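Local coordinates for protein CG5036 (Drosophila melanogaster, PDB 4IGU) that probably switches off G-protein signalling, its RGS domain binding G-protein alpha subunits to speed their GTP hydrolysis and to slow release of GDP, at residues L16-I19 with R20-K24; E106-T109 with H110-D113; F131-Q135 with K136-L140. One frame throughout, in Å; residues are numbered along the deposited sequence.

Contact 1. Residues L16-I19 with R20-K24; sequences LEEI and RSWGK
Trp22 folds its indole back over Glu18 and Ile19 of helix 16-21, meeting them by a polar and an apolar contact. The polar one is a hydrogen bond from NE1 of Trp22 to OE1 of Glu18, 3.1 Å long and fairly straight at 163°. The oxygen lies close to the indole plane and receives the N-H on its anti lone pair, while the carboxylate plane is turned 54° from the ring. A bend at chi2 (81°) carries the carboxylate forward along the helix; the same OE1 also bonds to Ser32, so two partners grip it.

The apolar contact is a CH-pi one: CA of Ile19 stands 3.9 Å from the centroid of the six-membered ring, almost straight above it. Glu18 O lies over the same face, nearer the rim. From the Ile19 side chain, CG1 meets Trp22 CH2 at 4.1 Å.

On another side of the helix, Leu16 puts CD2 over the centre of the Arg20 guanidinium, 3.5 Å from CZ. That face is weakly solvated, which lets a leucine lie on it while Arg20 NH2 bonds to the carbonyl of Ser141. Among the backbone bonds, Arg20 N to Leu16 O is a regular helical one at 2.9 Å, whereas Trp22 N turns mainly to Ile19 O, a tighter winding.

Ile19, whose branched apolar side chain also packs on Phe137 and Leu140, and Trp22, resting on Ala34 and Val38, seat this N-terminal helix on helices 135-140 and 33-45 of the all-helical RGS-domain construct.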
loop_
_atom_site.group_PDB
_atom_site.type_symbol
_atom_site.label_atom_id
_atom_site.label_comp_id
_atom_site.label_asym_id
_atom_site.label_seq_id
_atom_site.Cartn_x
_atom_site.Cartn_y
_atom_site.Cartn_z
ATOM N N LEU A 16 -0.940 -22.254 4.010
ATOM C CA LEU A 16 0.507 -22.181 3.966
ATOM C C LEU A 16 0.975 -21.930 2.540
ATOM O O LEU A 16 1.957 -21.221 2.314
ATOM C CB LEU A 16 1.123 -23.468 4.514
ATOM C CG LEU A 16 2.647 -23.520 4.502
ATOM C CD1 LEU A 16 3.220 -22.347 5.294
ATOM C CD2 LEU A 16 3.126 -24.840 5.054
ATOM N N GLU A 17 0.267 -22.515 1.580
ATOM C CA GLU A 17 0.568 -22.292 0.167
ATOM C C GLU A 17 0.449 -20.806 -0.196
ATOM O O GLU A 17 1.308 -20.249 -0.887
ATOM C CB GLU A 17 -0.381 -23.125 -0.701
ATOM C CG GLU A 17 -0.081 -23.085 -2.199
ATOM C CD GLU A 17 -0.825 -24.166 -2.966
ATOM O OE1 GLU A 17 -1.294 -25.132 -2.324
ATOM O OE2 GLU A 17 -0.941 -24.055 -4.205
ATOM N N GLU A 18 -0.628 -20.181 0.269
ATOM C CA GLU A 18 -0.864 -18.756 0.049
ATOM C C GLU A 18 0.270 -17.937 0.665
ATOM O O GLU A 18 0.831 -17.044 0.025
ATOM C CB GLU A 18 -2.202 -18.359 0.671
ATOM C CG GLU A 18 -2.492 -16.870 0.645
ATOM C CD GLU A 18 -3.021 -16.392 -0.700
ATOM O OE1 GLU A 18 -2.598 -15.312 -1.162
ATOM O OE2 GLU A 18 -3.873 -17.091 -1.281
ATOM N N ILE A 19 0.612 -18.258 1.910
ATOM C CA ILE A 19 1.692 -17.580 2.621
ATOM C C ILE A 19 3.029 -17.628 1.881
ATOM O O ILE A 19 3.677 -16.590 1.669
ATOM C CB ILE A 19 1.871 -18.172 4.033
ATOM C CG1 ILE A 19 0.604 -17.930 4.862
ATOM C CG2 ILE A 19 3.123 -17.589 4.704
ATOM C CD1 ILE A 19 0.582 -18.634 6.227
ATOM N N ARG A 20 3.447 -18.824 1.483
ATOM C CA ARG A 20 4.726 -18.977 0.804
ATOM C C ARG A 20 4.733 -18.276 -0.551
ATOM O O ARG A 20 5.789 -17.867 -1.036
ATOM C CB ARG A 20 5.070 -20.458 0.644
ATOM C CG ARG A 20 5.413 -21.122 1.959
ATOM C CD ARG A 20 5.540 -22.625 1.833
ATOM N NE ARG A 20 6.056 -23.181 3.078
ATOM C CZ ARG A 20 6.129 -24.477 3.353
ATOM N NH1 ARG A 20 5.706 -25.371 2.471
ATOM N NH2 ARG A 20 6.620 -24.874 4.519
ATOM N N SER A 21 3.556 -18.123 -1.155
ATOM C CA SER A 21 3.467 -17.432 -2.443
ATOM C C SER A 21 3.883 -15.961 -2.319
ATOM O O SER A 21 4.426 -15.374 -3.270
ATOM C CB SER A 21 2.059 -17.549 -3.033
ATOM O OG SER A 21 1.128 -16.727 -2.343
ATOM N N TRP A 22 3.649 -15.379 -1.141
ATOM C CA TRP A 22 3.972 -13.973 -0.876
ATOM C C TRP A 22 5.474 -13.759 -0.984
ATOM O O TRP A 22 5.942 -12.643 -1.250
ATOM C CB TRP A 22 3.485 -13.550 0.523
ATOM C CG TRP A 22 2.022 -13.788 0.761
ATOM C CD1 TRP A 22 1.064 -14.011 -0.185
ATOM C CD2 TRP A 22 1.352 -13.837 2.030
ATOM N NE1 TRP A 22 -0.157 -14.189 0.414
ATOM C CE2 TRP A 22 -0.010 -14.088 1.774
ATOM C CE3 TRP A 22 1.772 -13.687 3.357
ATOM C CZ2 TRP A 22 -0.960 -14.201 2.797
ATOM C CZ3 TRP A 22 0.829 -13.795 4.373
ATOM C CH2 TRP A 22 -0.521 -14.048 4.085
ATOM N N GLY A 23 6.230 -14.838 -0.782
ATOM C CA GLY A 23 7.679 -14.771 -0.797
ATOM C C GLY A 23 8.289 -14.928 -2.178
ATOM O O GLY A 23 9.493 -14.738 -2.345
ATOM N N LYS A 24 7.462 -15.264 -3.167
ATOM C CA LYS A 24 7.930 -15.427 -4.549
ATOM C C LYS A 24 8.012 -14.090 -5.286
ATOM O O LYS A 24 8.908 -13.871 -6.107
ATOM C CB LYS A 24 7.007 -16.376 -5.321
ATOM C CG LYS A 24 6.854 -17.766 -4.701
ATOM C CD LYS A 24 5.811 -18.599 -5.452
ATOM C CE LYS A 24 5.740 -20.013 -4.898
ATOM N NZ LYS A 24 7.091 -20.644 -4.861
#

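Contact 2. Residues E106-T109 with H110-D113; sequences EPTT and HTFD
Thr108 and Thr111 face each other across a type I beta turn, each using its hydroxyl on the backbone of the other half. OG1 of Thr111 lies beside its own backbone N (chi1 -75°), which points it back at Thr108, and it accepts the N-H of that residue at 2.8 Å. In return Thr111 N bonds to Thr108 O at 3.1 Å, from well above the carbonyl plane. OG1 of Thr108 takes the N-H of His110 at 3.2 Å, an ST turn, and a water joins the two threonine hydroxyls. Threonine suits both places, its short side chain keeping the oxygen near the backbone.

A second type I turn follows, from His110 to Asp113. The imidazole passes OG1 of Thr109 obliquely, CD2 lying 3.5 Å from that oxygen; a sodium ion is about 3 Å from the Thr109 side chain. ND1 bonds to Asp113 OD2 at 2.6 Å, nearly in the imidazole plane and on the syn side of the oxygen. Another water receives the N-H of Phe112, the N-cap of helix 113-132, and donates to Thr109 O.

The loop joins helices 94-103 and 113-132, with Pro107 and Phe112 packed on helix 67-81. Asp113 OD1 forms a salt bridge with Lys62, so the carboxylate lies between a lysine and an imidazole, a setting that would be expected to favour its ionised form and perhaps raise the basicity of His110.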
loop_
_atom_site.group_PDB
_atom_site.type_symbol
_atom_site.label_atom_id
_atom_site.label_comp_id
_atom_site.label_asym_id
_atom_site.label_seq_id
_atom_site.Cartn_x
_atom_site.Cartn_y
_atom_site.Cartn_z
ATOM N N GLU A 106 -8.474 19.802 -11.065
ATOM C CA GLU A 106 -9.625 19.075 -11.590
ATOM C C GLU A 106 -9.311 17.595 -11.469
ATOM O O GLU A 106 -8.841 16.977 -12.420
ATOM C CB GLU A 106 -9.888 19.450 -13.053
ATOM C CG GLU A 106 -11.284 19.069 -13.558
ATOM C CD GLU A 106 -11.610 19.698 -14.906
ATOM O OE1 GLU A 106 -12.479 19.151 -15.620
ATOM O OE2 GLU A 106 -11.000 20.737 -15.246
ATOM N N PRO A 107 -9.552 17.021 -10.282
ATOM C CA PRO A 107 -9.104 15.648 -10.034
ATOM C C PRO A 107 -9.679 14.637 -11.022
ATOM O O PRO A 107 -10.839 14.740 -11.452
ATOM C CB PRO A 107 -9.608 15.371 -8.607
ATOM C CG PRO A 107 -9.672 16.731 -7.984
ATOM C CD PRO A 107 -10.143 17.637 -9.079
ATOM N N THR A 108 -8.837 13.681 -11.398
ATOM C CA THR A 108 -9.264 12.509 -12.144
ATOM C C THR A 108 -8.821 11.250 -11.373
ATOM O O THR A 108 -8.119 11.341 -10.361
ATOM C CB THR A 108 -8.647 12.468 -13.559
ATOM O OG1 THR A 108 -7.246 12.180 -13.463
ATOM C CG2 THR A 108 -8.855 13.789 -14.310
ATOM N N THR A 109 -9.216 10.074 -11.854
ATOM C CA THR A 109 -8.819 8.822 -11.218
ATOM C C THR A 109 -7.323 8.560 -11.327
ATOM O O THR A 109 -6.798 7.650 -10.683
ATOM C CB THR A 109 -9.548 7.620 -11.838
ATOM O OG1 THR A 109 -9.441 7.683 -13.273
ATOM C CG2 THR A 109 -11.013 7.621 -11.423
ATOM N N HIS A 110 -6.638 9.344 -12.151
ATOM C CA HIS A 110 -5.201 9.177 -12.325
ATOM C C HIS A 110 -4.399 10.314 -11.715
ATOM O O HIS A 110 -3.183 10.400 -11.941
ATOM C CB HIS A 110 -4.861 9.029 -13.818
ATOM C CG HIS A 110 -5.380 7.766 -14.426
ATOM N ND1 HIS A 110 -4.693 6.572 -14.362
ATOM C CD2 HIS A 110 -6.519 7.508 -15.112
ATOM C CE1 HIS A 110 -5.385 5.633 -14.984
ATOM N NE2 HIS A 110 -6.499 6.174 -15.443
ATOM N N THR A 111 -5.065 11.167 -10.937
ATOM C CA THR A 111 -4.399 12.288 -10.257
ATOM C C THR A 111 -3.145 11.876 -9.482
ATOM O O THR A 111 -2.105 12.553 -9.542
ATOM C CB THR A 111 -5.402 13.027 -9.331
ATOM O OG1 THR A 111 -6.282 13.811 -10.150
ATOM C CG2 THR A 111 -4.696 13.945 -8.347
ATOM N N PHE A 112 -3.223 10.752 -8.772
ATOM C CA PHE A 112 -2.096 10.338 -7.925
ATOM C C PHE A 112 -1.158 9.299 -8.537
ATOM O O PHE A 112 -0.283 8.775 -7.832
ATOM C CB PHE A 112 -2.621 9.793 -6.592
ATOM C CG PHE A 112 -3.501 10.760 -5.852
ATOM C CD1 PHE A 112 -2.943 11.772 -5.092
ATOM C CD2 PHE A 112 -4.882 10.671 -5.934
ATOM C CE1 PHE A 112 -3.750 12.676 -4.405
ATOM C CE2 PHE A 112 -5.699 11.577 -5.250
ATOM C CZ PHE A 112 -5.132 12.573 -4.495
ATOM N N ASP A 113 -1.324 8.983 -9.818
ATOM C CA ASP A 113 -0.510 7.921 -10.415
ATOM C C ASP A 113 0.993 8.002 -10.116
ATOM O O ASP A 113 1.592 7.013 -9.698
ATOM C CB ASP A 113 -0.768 7.808 -11.915
ATOM C CG ASP A 113 -2.053 7.087 -12.209
ATOM O OD1 ASP A 113 -2.808 6.869 -11.242
ATOM O OD2 ASP A 113 -2.310 6.746 -13.386
HETATM O O HOH W 1 -5.362 14.225 -13.150
HETATM O O HOH W 2 -4.930 8.522 -8.806
#

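Contact 3. Residues F131-Q135 with K136-L140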
loop_
_atom_site.group_PDB
_atom_site.type_symbol
_atom_site.label_atom_id
_atom_site.label_comp_id
_atom_site.label_asym_id
_atom_site.label_seq_id
_atom_site.Cartn_x
_atom_site.Cartn_y
_atom_site.Cartn_z
ATOM N N PHE A 131 10.214 -7.452 5.355
ATOM C CA PHE A 131 9.068 -8.304 5.678
ATOM C C PHE A 131 9.400 -9.779 5.446
ATOM O O PHE A 131 9.036 -10.625 6.248
ATOM C CB PHE A 131 7.824 -7.914 4.870
ATOM C CG PHE A 131 6.672 -8.881 5.023
ATOM C CD1 PHE A 131 5.985 -8.986 6.230
ATOM C CD2 PHE A 131 6.273 -9.684 3.959
ATOM C CE1 PHE A 131 4.930 -9.877 6.371
ATOM C CE2 PHE A 131 5.217 -10.574 4.095
ATOM C CZ PHE A 131 4.545 -10.671 5.302
ATOM N N LEU A 132 10.087 -10.086 4.350
ATOM C CA LEU A 132 10.489 -11.465 4.090
ATOM C C LEU A 132 11.467 -11.986 5.148
ATOM O O LEU A 132 11.431 -13.162 5.498
ATOM C CB LEU A 132 11.077 -11.620 2.687
ATOM C CG LEU A 132 10.107 -11.330 1.534
ATOM C CD1 LEU A 132 10.728 -11.625 0.171
ATOM C CD2 LEU A 132 8.796 -12.092 1.704
ATOM N N ASN A 133 12.331 -11.111 5.658
ATOM C CA ASN A 133 13.310 -11.501 6.669
ATOM C C ASN A 133 12.763 -11.407 8.104
ATOM O O ASN A 133 13.476 -11.664 9.075
ATOM C CB ASN A 133 14.601 -10.682 6.505
ATOM C CG ASN A 133 15.709 -11.113 7.476
ATOM O OD1 ASN A 133 16.148 -12.267 7.465
ATOM N ND2 ASN A 133 16.163 -10.181 8.317
ATOM N N SER A 134 11.487 -11.058 8.236
ATOM C CA SER A 134 10.884 -10.865 9.556
ATOM C C SER A 134 10.537 -12.191 10.235
ATOM O O SER A 134 10.256 -13.186 9.570
ATOM C CB SER A 134 9.621 -10.017 9.451
ATOM O OG SER A 134 8.621 -10.709 8.726
ATOM N N GLN A 135 10.534 -12.196 11.567
ATOM C CA GLN A 135 10.202 -13.411 12.309
ATOM C C GLN A 135 8.753 -13.795 12.084
ATOM O O GLN A 135 8.420 -14.978 12.042
ATOM C CB GLN A 135 10.486 -13.262 13.810
ATOM C CG GLN A 135 11.852 -13.790 14.237
ATOM C CD GLN A 135 12.098 -15.235 13.801
ATOM O OE1 GLN A 135 11.163 -16.034 13.676
ATOM N NE2 GLN A 135 13.365 -15.569 13.561
ATOM N N LYS A 136 7.903 -12.782 11.929
ATOM C CA LYS A 136 6.480 -12.987 11.678
ATOM C C LYS A 136 6.250 -13.813 10.414
ATOM O O LYS A 136 5.503 -14.795 10.431
ATOM C CB LYS A 136 5.772 -11.636 11.554
ATOM C CG LYS A 136 4.422 -11.550 12.256
ATOM C CD LYS A 136 3.393 -12.460 11.613
ATOM C CE LYS A 136 2.192 -12.659 12.529
ATOM N NZ LYS A 136 1.045 -13.246 11.789
ATOM N N PHE A 137 6.898 -13.419 9.319
ATOM C CA PHE A 137 6.725 -14.133 8.060
ATOM C C PHE A 137 7.364 -15.517 8.124
ATOM O O PHE A 137 6.799 -16.499 7.627
ATOM C CB PHE A 137 7.289 -13.348 6.866
ATOM C CG PHE A 137 7.141 -14.078 5.559
ATOM C CD1 PHE A 137 5.891 -14.218 4.973
ATOM C CD2 PHE A 137 8.242 -14.668 4.944
ATOM C CE1 PHE A 137 5.742 -14.924 3.778
ATOM C CE2 PHE A 137 8.102 -15.373 3.758
ATOM C CZ PHE A 137 6.850 -15.498 3.176
ATOM N N LYS A 138 8.545 -15.579 8.732
ATOM C CA LYS A 138 9.276 -16.829 8.874
ATOM C C LYS A 138 8.499 -17.837 9.706
ATOM O O LYS A 138 8.540 -19.029 9.420
ATOM C CB LYS A 138 10.660 -16.583 9.483
ATOM C CG LYS A 138 11.737 -16.312 8.438
ATOM C CD LYS A 138 13.001 -15.741 9.074
ATOM C CE LYS A 138 13.962 -15.233 8.008
ATOM N NZ LYS A 138 15.107 -14.501 8.625
ATOM N N THR A 139 7.787 -17.355 10.722
ATOM C CA THR A 139 6.954 -18.230 11.544
ATOM C C THR A 139 5.656 -18.620 10.826
ATOM O O THR A 139 5.253 -19.787 10.853
ATOM C CB THR A 139 6.663 -17.634 12.952
ATOM O OG1 THR A 139 6.135 -16.310 12.823
ATOM C CG2 THR A 139 7.935 -17.582 13.795
ATOM N N LEU A 140 5.014 -17.650 10.171
ATOM C CA LEU A 140 3.813 -17.922 9.369
ATOM C C LEU A 140 4.080 -18.950 8.284
ATOM O O LEU A 140 3.168 -19.655 7.848
ATOM C CB LEU A 140 3.286 -16.642 8.707
ATOM C CG LEU A 140 2.305 -15.733 9.448
ATOM C CD1 LEU A 140 1.901 -14.566 8.570
ATOM C CD2 LEU A 140 1.076 -16.508 9.875
#
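Phe137 turns its side chain back from helix 135-140 toward the end of helix 113-132, where Phe131 and Leu132 receive it, and this is the tightly packed part of the turn that joins these two helices of the RGS domain. With CG anti to the backbone N (chi1 179°), the phenyl group of Phe137 reaches back against both. Its CB stands over one face of the Phe131 ring, 4.3 Å from the centroid, and the two rings meet obliquely, their planes at 49°, with CD1 of Phe137 3.8 Å from CE2 of Phe131. Leu132 lies alongside and sets CD2 over a face of the Phe137 ring, 4.2 Å from its centroid. Flat rings and a branched leucine fill such a junction well, and Phe131 continues the cluster onto Phe39 and Phe42 of helix 33-45.

Polar groups tie the bend itself. Ser134 is the N-cap of helix 135-140: its OG accepts the N-H of Phe137 at 3.3 Å and itself donates to Phe131 O, which also takes the N-H of Ser134. One small hydroxyl thus bonds to backbone groups from both helices.

The outer side is looser and belongs to exposed, mostly polar side chains. Lys138 runs extended beyond CG beside Asn133 and gives its ammonium to OD1 at 2.7 Å, approaching from above the amide carbonyl plane; a weaker bond goes to Asn133 O. Thr139 N bonds to Gln135 O, whose oxygen also lies 2.8 Å from Thr139 OG1, and Gln135 OE1 comes within 3.6 Å of Thr139 CG2.

The chemistry is therefore divided: aromatic and aliphatic groups meet on the inner side, serine caps the new helix at the bend, and the lysine charge is placed on neutral oxygens near the surface, where water could share in solvating it.

Contacts 1 and 3 belong to one end of the RGS domain and contact 2 to the other, with about 22 Å between its nearest atoms and those of either partner. Contacts 1 and 3 touch: Ile19 packs against Phe137 and Leu140, so helix 16-21 rests on helix 135-140; separately, Gly23 CA meets Leu132 CD2. Trp22 and Leu140 both reach helix 33-45. Contact 3 is largely a surface contact with an apolar inner side, whereas contacts 1 and 2 are partly buried. Contacts 1 and 3 combine ring and aliphatic packing with hydrogen bonds; the loop of contact 2 has no such ring packing across its segments and relies on hydroxyls, waters and a histidine-carboxylate pair.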